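Local coordinates for CBS domain protein (PDB 7LZG) that is of unknown function but, with its paired CBS domains, probably binds an adenine nucleotide or a related regulatory ligand, at residues P23-N35 / L42-T55. Residues are numbered along the deposited sequence; the frame is centred on the assembly and turned at random.
Sequences PAKNLAVLIDTHN and LLSQMTYTRVPVVT
Leu30 and Ile31 run parallel to Val53 and Val54, held by Leu30 N to Pro52 O (3.3 Å), Val54 N to Leu30 O (3.0 Å) and a weaker, bent bond from Asp32 N to Val54 O. The pairing closes the beta-alpha-beta unit of a CBS domain, in which helix 36-45 carries the chain from strand 30-31 to strand 50-54; strand 60-65 flanks the latter on its other side. The Leu30 side chain lies between Val51 of the sheet and Leu42 of the helix. With its CG anti to the carbonyl carbon (chi1 -68°), it sets CD1 against Val51 CG2 at 3.7 Å, while CD2 lies 3.9 Å from Leu42 CD2, the two side chains lying alongside and running opposite ways. The CE methyl of selenomethionine Met46 is a looser neighbour of Leu30 CD2. On the face that carries Val54, Val29, just ahead of the strand, spreads its methyls over two residues, CG1 on Pro52 CG (3.6 Å) and CG2 on Val54 CG2 (3.7 Å), lying nearly perpendicular to each. A type I turn from Ile31, the last strand residue, to His34 leads toward the helix. His34, whose NE2 is hydrogen-bonded to His38 ND1, meets Leu42 obliquely, with CE1 3.7 Å from Leu42 CD2.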
ATOM      1  N   PRO B  23      -5.255  11.075  12.760  1.00 58.32           N
ATOM      2  CA  PRO B  23      -4.661  12.393  13.004  1.00 59.17           C
ATOM      3  C   PRO B  23      -3.146  12.314  13.093  1.00 59.08           C
ATOM      4  O   PRO B  23      -2.562  11.261  13.358  1.00 57.07           O
ATOM      5  CB  PRO B  23      -5.277  12.817  14.340  1.00 63.92           C
ATOM      6  CG  PRO B  23      -5.549  11.528  15.035  1.00 59.68           C
ATOM      7  CD  PRO B  23      -5.948  10.556  13.952  1.00 57.81           C
ATOM      8  N   ALA B  24      -2.507  13.465  12.863  1.00 55.48           N
ATOM      9  CA  ALA B  24      -1.050  13.530  12.926  1.00 51.40           C
ATOM     10  C   ALA B  24      -0.530  13.172  14.310  1.00 50.44           C
ATOM     11  O   ALA B  24       0.618  12.736  14.448  1.00 48.52           O
ATOM     12  CB  ALA B  24      -0.564  14.923  12.526  1.00 51.35           C
ATOM     13  N   LYS B  25      -1.357  13.352  15.342  1.00 55.64           N
ATOM     14  CA  LYS B  25      -0.957  13.016  16.702  1.00 51.96           C
ATOM     15  C   LYS B  25      -0.673  11.529  16.872  1.00 50.19           C
ATOM     16  O   LYS B  25       0.089  11.155  17.771  1.00 43.98           O
ATOM     17  CB  LYS B  25      -2.049  13.457  17.679  1.00 57.16           C
ATOM     18  CG  LYS B  25      -2.862  14.652  17.195  1.00 56.99           C
ATOM     19  CD  LYS B  25      -4.043  14.930  18.114  1.00 76.83           C
ATOM     20  CE  LYS B  25      -4.962  16.000  17.539  1.00 72.47           C
ATOM     21  NZ  LYS B  25      -6.121  16.278  18.434  1.00 48.65           N
ATOM     22  N   ASN B  26      -1.263  10.676  16.032  1.00 56.87           N
ATOM     23  CA  ASN B  26      -1.084   9.231  16.106  1.00 58.80           C
ATOM     24  C   ASN B  26      -0.234   8.698  14.955  1.00 57.00           C
ATOM     25  O   ASN B  26      -0.379   7.541  14.554  1.00 53.70           O
ATOM     26  CB  ASN B  26      -2.438   8.523  16.130  1.00 61.35           C
ATOM     27  CG  ASN B  26      -3.253   8.863  17.361  1.00 64.69           C
ATOM     28  OD1 ASN B  26      -4.371   9.367  17.259  1.00 59.93           O
ATOM     29  ND2 ASN B  26      -2.696   8.584  18.534  1.00 64.91           N
ATOM     30  N   LEU B  27       0.655   9.529  14.416  1.00 55.91           N
ATOM     31  CA  LEU B  27       1.491   9.157  13.286  1.00 50.08           C
ATOM     32  C   LEU B  27       2.954   9.419  13.607  1.00 49.23           C
ATOM     33  O   LEU B  27       3.285  10.297  14.408  1.00 50.74           O
ATOM     34  CB  LEU B  27       1.113   9.936  12.022  1.00 44.63           C
ATOM     35  CG  LEU B  27      -0.199   9.589  11.328  1.00 41.72           C
ATOM     36  CD1 LEU B  27      -0.580  10.711  10.385  1.00 36.44           C
ATOM     37  CD2 LEU B  27      -0.065   8.275  10.578  1.00 42.98           C
ATOM     38  N   ALA B  28       3.825   8.650  12.964  1.00 47.26           N
ATOM     39  CA  ALA B  28       5.256   8.918  12.986  1.00 50.45           C
ATOM     40  C   ALA B  28       5.609   9.734  11.750  1.00 41.95           C
ATOM     41  O   ALA B  28       5.400   9.278  10.621  1.00 46.65           O
ATOM     42  CB  ALA B  28       6.057   7.617  13.030  1.00 48.07           C
ATOM     43  N   VAL B  29       6.121  10.945  11.960  1.00 40.73           N
ATOM     44  CA  VAL B  29       6.533  11.818  10.871  1.00 38.68           C
ATOM     45  C   VAL B  29       8.041  12.027  10.961  1.00 40.65           C
ATOM     46  O   VAL B  29       8.683  11.681  11.951  1.00 50.75           O
ATOM     47  CB  VAL B  29       5.787  13.168  10.883  1.00 31.73           C
ATOM     48  CG1 VAL B  29       4.286  12.946  10.986  1.00 34.34           C
ATOM     49  CG2 VAL B  29       6.283  14.043  12.020  1.00 38.23           C
ATOM     50  N   LEU B  30       8.602  12.602   9.900  1.00 34.77           N
ATOM     51  CA  LEU B  30      10.032  12.858   9.807  1.00 34.54           C
ATOM     52  C   LEU B  30      10.272  14.324   9.478  1.00 39.55           C
ATOM     53  O   LEU B  30       9.580  14.900   8.635  1.00 36.34           O
ATOM     54  CB  LEU B  30      10.690  11.972   8.738  1.00 31.19           C
ATOM     55  CG  LEU B  30      10.769  10.468   9.011  1.00 32.38           C
ATOM     56  CD1 LEU B  30      11.333   9.728   7.807  1.00 20.38           C
ATOM     57  CD2 LEU B  30      11.610  10.196  10.247  1.00 45.92           C
ATOM     58  N   ILE B  31      11.257  14.924  10.153  1.00 48.19           N
ATOM     59  CA  ILE B  31      11.683  16.271   9.796  1.00 50.64           C
ATOM     60  C   ILE B  31      12.453  16.225   8.483  1.00 42.86           C
ATOM     61  O   ILE B  31      13.178  15.265   8.192  1.00 40.61           O
ATOM     62  CB  ILE B  31      12.540  16.908  10.906  1.00 52.60           C
ATOM     63  CG1 ILE B  31      13.486  15.871  11.517  1.00 48.65           C
ATOM     64  CG2 ILE B  31      11.659  17.569  11.954  1.00 52.84           C
ATOM     65  CD1 ILE B  31      14.433  16.444  12.548  1.00 57.99           C
ATOM     66  N   ASP B  32      12.302  17.282   7.684  1.00 36.08           N
ATOM     67  CA  ASP B  32      12.963  17.329   6.384  1.00 40.84           C
ATOM     68  C   ASP B  32      14.481  17.397   6.503  1.00 32.65           C
ATOM     69  O   ASP B  32      15.177  17.141   5.514  1.00 27.83           O
ATOM     70  CB  ASP B  32      12.442  18.518   5.573  1.00 39.38           C
ATOM     71  CG  ASP B  32      12.525  19.830   6.331  1.00 49.68           C
ATOM     72  OD1 ASP B  32      12.882  19.809   7.529  1.00 49.55           O
ATOM     73  OD2 ASP B  32      12.231  20.883   5.725  1.00 44.46           O
ATOM     74  N   THR B  33      15.006  17.721   7.682  1.00 35.24           N
ATOM     75  CA  THR B  33      16.443  17.814   7.901  1.00 32.35           C
ATOM     76  C   THR B  33      17.052  16.514   8.411  1.00 32.44           C
ATOM     77  O   THR B  33      18.267  16.463   8.634  1.00 33.71           O
ATOM     78  CB  THR B  33      16.751  18.947   8.883  1.00 29.70           C
ATOM     79  OG1 THR B  33      16.106  18.683  10.135  1.00 32.10           O
ATOM     80  CG2 THR B  33      16.248  20.271   8.330  1.00 31.22           C
ATOM     81  N   HIS B  34      16.245  15.473   8.608  1.00 35.04           N
ATOM     82  CA  HIS B  34      16.778  14.171   8.982  1.00 30.76           C
ATOM     83  C   HIS B  34      17.669  13.637   7.867  1.00 26.09           C
ATOM     84  O   HIS B  34      17.330  13.728   6.686  1.00 27.72           O
ATOM     85  CB  HIS B  34      15.633  13.196   9.261  1.00 32.17           C
ATOM     86  CG  HIS B  34      16.058  11.944   9.963  1.00 38.73           C
ATOM     87  ND1 HIS B  34      15.981  11.795  11.331  1.00 42.33           N
ATOM     88  CD2 HIS B  34      16.564  10.781   9.488  1.00 38.15           C
ATOM     89  CE1 HIS B  34      16.420  10.597  11.667  1.00 39.86           C
ATOM     90  NE2 HIS B  34      16.782   9.961  10.568  1.00 39.06           N
ATOM     91  N   ASN B  35      18.822  13.090   8.242  1.00 29.78           N
ATOM     92  CA  ASN B  35      19.755  12.602   7.236  1.00 31.55           C
ATOM     93  C   ASN B  35      19.224  11.322   6.600  1.00 27.58           C
ATOM     94  O   ASN B  35      18.609  10.484   7.264  1.00 28.93           O
ATOM     95  CB  ASN B  35      21.142  12.375   7.843  1.00 32.81           C
ATOM     96  CG  ASN B  35      21.165  11.262   8.869  1.00 36.01           C
ATOM     97  OD1 ASN B  35      21.472  10.113   8.547  1.00 34.48           O
ATOM     98  ND2 ASN B  35      20.851  11.598  10.115  1.00 41.80           N
ATOM     99  N   LEU B  42      15.296   4.045   9.824  1.00 37.23           N
ATOM    100  CA  LEU B  42      14.020   4.380  10.447  1.00 32.41           C
ATOM    101  C   LEU B  42      12.848   3.843   9.632  1.00 29.04           C
ATOM    102  O   LEU B  42      11.891   3.299  10.194  1.00 28.16           O
ATOM    103  CB  LEU B  42      13.915   5.895  10.622  1.00 38.06           C
ATOM    104  CG  LEU B  42      13.519   6.420  12.005  1.00 45.93           C
ATOM    105  CD1 LEU B  42      14.060   5.530  13.113  1.00 40.42           C
ATOM    106  CD2 LEU B  42      14.026   7.840  12.178  1.00 51.51           C
ATOM    107  N   LEU B  43      12.909   3.978   8.305  1.00 31.24           N
ATOM    108  CA  LEU B  43      11.805   3.520   7.466  1.00 31.16           C
ATOM    109  C   LEU B  43      11.720   1.999   7.428  1.00 31.25           C
ATOM    110  O   LEU B  43      10.620   1.439   7.357  1.00 33.68           O
ATOM    111  CB  LEU B  43      11.953   4.080   6.052  1.00 22.61           C
ATOM    112  CG  LEU B  43      11.523   5.534   5.863  1.00 24.39           C
ATOM    113  CD1 LEU B  43      11.844   6.015   4.459  1.00 19.87           C
ATOM    114  CD2 LEU B  43      10.039   5.679   6.153  1.00 20.05           C
ATOM    115  N   SER B  44      12.866   1.313   7.473  1.00 32.70           N
ATOM    116  CA  SER B  44      12.856  -0.144   7.396  1.00 27.93           C
ATOM    117  C   SER B  44      12.194  -0.770   8.616  1.00 30.48           C
ATOM    118  O   SER B  44      11.664  -1.883   8.528  1.00 32.44           O
ATOM    119  CB  SER B  44      14.280  -0.676   7.241  1.00 26.89           C
ATOM    120  OG  SER B  44      15.015  -0.520   8.441  1.00 30.89           O
ATOM    121  N   GLN B  45      12.212  -0.077   9.755  1.00 33.10           N
ATOM    122  CA  GLN B  45      11.602  -0.591  10.974  1.00 33.06           C
ATOM    123  C   GLN B  45      10.121  -0.259  11.089  1.00 36.69           C
ATOM    124  O   GLN B  45       9.411  -0.916  11.859  1.00 40.67           O
ATOM    125  CB  GLN B  45      12.341  -0.049  12.200  1.00 38.23           C
ATOM    126  CG  GLN B  45      13.770  -0.545  12.314  1.00 40.08           C
ATOM    127  CD  GLN B  45      13.858  -2.058  12.281  1.00 43.62           C
ATOM    128  OE1 GLN B  45      13.426  -2.738  13.214  1.00 48.81           O
ATOM    129  NE2 GLN B  45      14.409  -2.595  11.199  1.00 35.83           N
HETATM  130  N   MSE B  46       9.639   0.733  10.348  1.00 37.70           N
HETATM  131  CA  MSE B  46       8.229   1.099  10.387  1.00 34.58           C
HETATM  132  C   MSE B  46       7.386   0.152   9.548  1.00 40.84           C
HETATM  133  O   MSE B  46       7.902  -0.552   8.681  1.00 38.05           O
HETATM  134  CB  MSE B  46       8.038   2.531   9.901  1.00 39.00           C
HETATM  135  CG  MSE B  46       8.768   3.556  10.736  1.00 54.38           C
HETATM  136 SE   MSE B  46       8.841   5.288   9.865  1.00 85.81          SE
HETATM  137  CE  MSE B  46       9.944   6.220  11.172  1.00 55.23           C
ATOM    138  N   THR B  47       6.080   0.139   9.811  1.00 61.06           N
ATOM    139  CA  THR B  47       5.162  -0.723   9.080  1.00 65.02           C
ATOM    140  C   THR B  47       4.531  -0.038   7.877  1.00 55.82           C
ATOM    141  O   THR B  47       4.014  -0.728   6.990  1.00 53.60           O
ATOM    142  CB  THR B  47       4.054  -1.226  10.011  1.00 70.33           C
ATOM    143  OG1 THR B  47       3.447  -0.111  10.678  1.00 71.10           O
ATOM    144  CG2 THR B  47       4.624  -2.184  11.044  1.00 75.74           C
ATOM    145  N   TYR B  48       4.562   1.290   7.824  1.00 53.03           N
ATOM    146  CA  TYR B  48       3.994   2.034   6.710  1.00 50.32           C
ATOM    147  C   TYR B  48       5.026   2.189   5.600  1.00 39.32           C
ATOM    148  O   TYR B  48       6.222   2.343   5.862  1.00 33.83           O
ATOM    149  CB  TYR B  48       3.510   3.409   7.175  1.00 49.83           C
ATOM    150  CG  TYR B  48       2.473   3.345   8.274  1.00 66.51           C
ATOM    151  CD1 TYR B  48       1.494   2.359   8.275  1.00 75.56           C
ATOM    152  CD2 TYR B  48       2.482   4.260   9.318  1.00 78.02           C
ATOM    153  CE1 TYR B  48       0.546   2.293   9.281  1.00 88.89           C
ATOM    154  CE2 TYR B  48       1.539   4.201  10.329  1.00 88.70           C
ATOM    155  CZ  TYR B  48       0.574   3.216  10.304  1.00 96.16           C
ATOM    156  OH  TYR B  48      -0.367   3.152  11.307  1.00 98.58           O
ATOM    157  N   THR B  49       4.552   2.143   4.353  1.00 39.88           N
ATOM    158  CA  THR B  49       5.450   2.281   3.213  1.00 32.52           C
ATOM    159  C   THR B  49       5.848   3.732   2.977  1.00 28.32           C
ATOM    160  O   THR B  49       6.978   3.999   2.553  1.00 21.15           O
ATOM    161  CB  THR B  49       4.797   1.696   1.958  1.00 32.33           C
ATOM    162  OG1 THR B  49       4.417   0.337   2.206  1.00 48.71           O
ATOM    163  CG2 THR B  49       5.763   1.729   0.782  1.00 33.19           C
ATOM    164  N   ARG B  50       4.951   4.676   3.257  1.00 32.07           N
ATOM    165  CA  ARG B  50       5.236   6.095   3.107  1.00 25.59           C
ATOM    166  C   ARG B  50       4.921   6.817   4.406  1.00 23.86           C
ATOM    167  O   ARG B  50       3.913   6.529   5.058  1.00 30.03           O
ATOM    168  CB  ARG B  50       4.426   6.716   1.964  1.00 23.40           C
ATOM    169  CG  ARG B  50       4.470   5.927   0.672  1.00 28.25           C
ATOM    170  CD  ARG B  50       4.077   6.792  -0.508  1.00 31.00           C
ATOM    171  NE  ARG B  50       5.023   7.883  -0.714  1.00 25.90           N
ATOM    172  CZ  ARG B  50       6.141   7.779  -1.420  1.00 25.85           C
ATOM    173  NH1 ARG B  50       6.490   6.642  -2.000  1.00 35.59           N
ATOM    174  NH2 ARG B  50       6.930   8.843  -1.546  1.00 24.14           N
ATOM    175  N   VAL B  51       5.790   7.751   4.780  1.00 23.09           N
ATOM    176  CA  VAL B  51       5.557   8.587   5.953  1.00 26.71           C
ATOM    177  C   VAL B  51       5.595  10.049   5.523  1.00 20.94           C
ATOM    178  O   VAL B  51       6.349  10.406   4.605  1.00 18.40           O
ATOM    179  CB  VAL B  51       6.580   8.302   7.065  1.00 21.76           C
ATOM    180  CG1 VAL B  51       6.475   6.856   7.520  1.00 30.83           C
ATOM    181  CG2 VAL B  51       7.989   8.621   6.597  1.00 22.49           C
ATOM    182  N   PRO B  52       4.797  10.918   6.133  1.00 21.20           N
ATOM    183  CA  PRO B  52       4.832  12.334   5.760  1.00 22.55           C
ATOM    184  C   PRO B  52       6.093  13.008   6.276  1.00 23.00           C
ATOM    185  O   PRO B  52       6.727  12.563   7.235  1.00 25.05           O
ATOM    186  CB  PRO B  52       3.580  12.906   6.431  1.00 23.50           C
ATOM    187  CG  PRO B  52       3.354  12.009   7.600  1.00 23.54           C
ATOM    188  CD  PRO B  52       3.788  10.639   7.169  1.00 23.13           C
ATOM    189  N   VAL B  53       6.458  14.100   5.609  1.00 26.65           N
ATOM    190  CA  VAL B  53       7.631  14.891   5.961  1.00 26.95           C
ATOM    191  C   VAL B  53       7.170  16.299   6.301  1.00 24.58           C
ATOM    192  O   VAL B  53       6.449  16.929   5.519  1.00 24.21           O
ATOM    193  CB  VAL B  53       8.668  14.914   4.824  1.00 24.77           C
ATOM    194  CG1 VAL B  53       9.801  15.867   5.162  1.00 27.15           C
ATOM    195  CG2 VAL B  53       9.205  13.516   4.571  1.00 19.81           C
ATOM    196  N   VAL B  54       7.588  16.788   7.467  1.00 32.53           N
ATOM    197  CA  VAL B  54       7.220  18.111   7.946  1.00 40.07           C
ATOM    198  C   VAL B  54       8.485  18.858   8.348  1.00 42.13           C
ATOM    199  O   VAL B  54       9.560  18.276   8.499  1.00 36.73           O
ATOM    200  CB  VAL B  54       6.226  18.050   9.125  1.00 38.11           C
ATOM    201  CG1 VAL B  54       4.932  17.381   8.692  1.00 33.47           C
ATOM    202  CG2 VAL B  54       6.845  17.311  10.298  1.00 35.77           C
ATOM    203  N   THR B  55       8.343  20.170   8.512  1.00 51.67           N
ATOM    204  CA  THR B  55       9.437  21.012   8.974  1.00 55.08           C
ATOM    205  C   THR B  55       9.482  20.983  10.500  1.00 65.77           C
ATOM    206  O   THR B  55       8.767  20.218  11.154  1.00 63.23           O
ATOM    207  CB  THR B  55       9.274  22.436   8.446  1.00 52.61           C
ATOM    208  OG1 THR B  55       8.164  23.063   9.102  1.00 53.55           O
ATOM    209  CG2 THR B  55       9.019  22.425   6.949  1.00 45.75           C
TER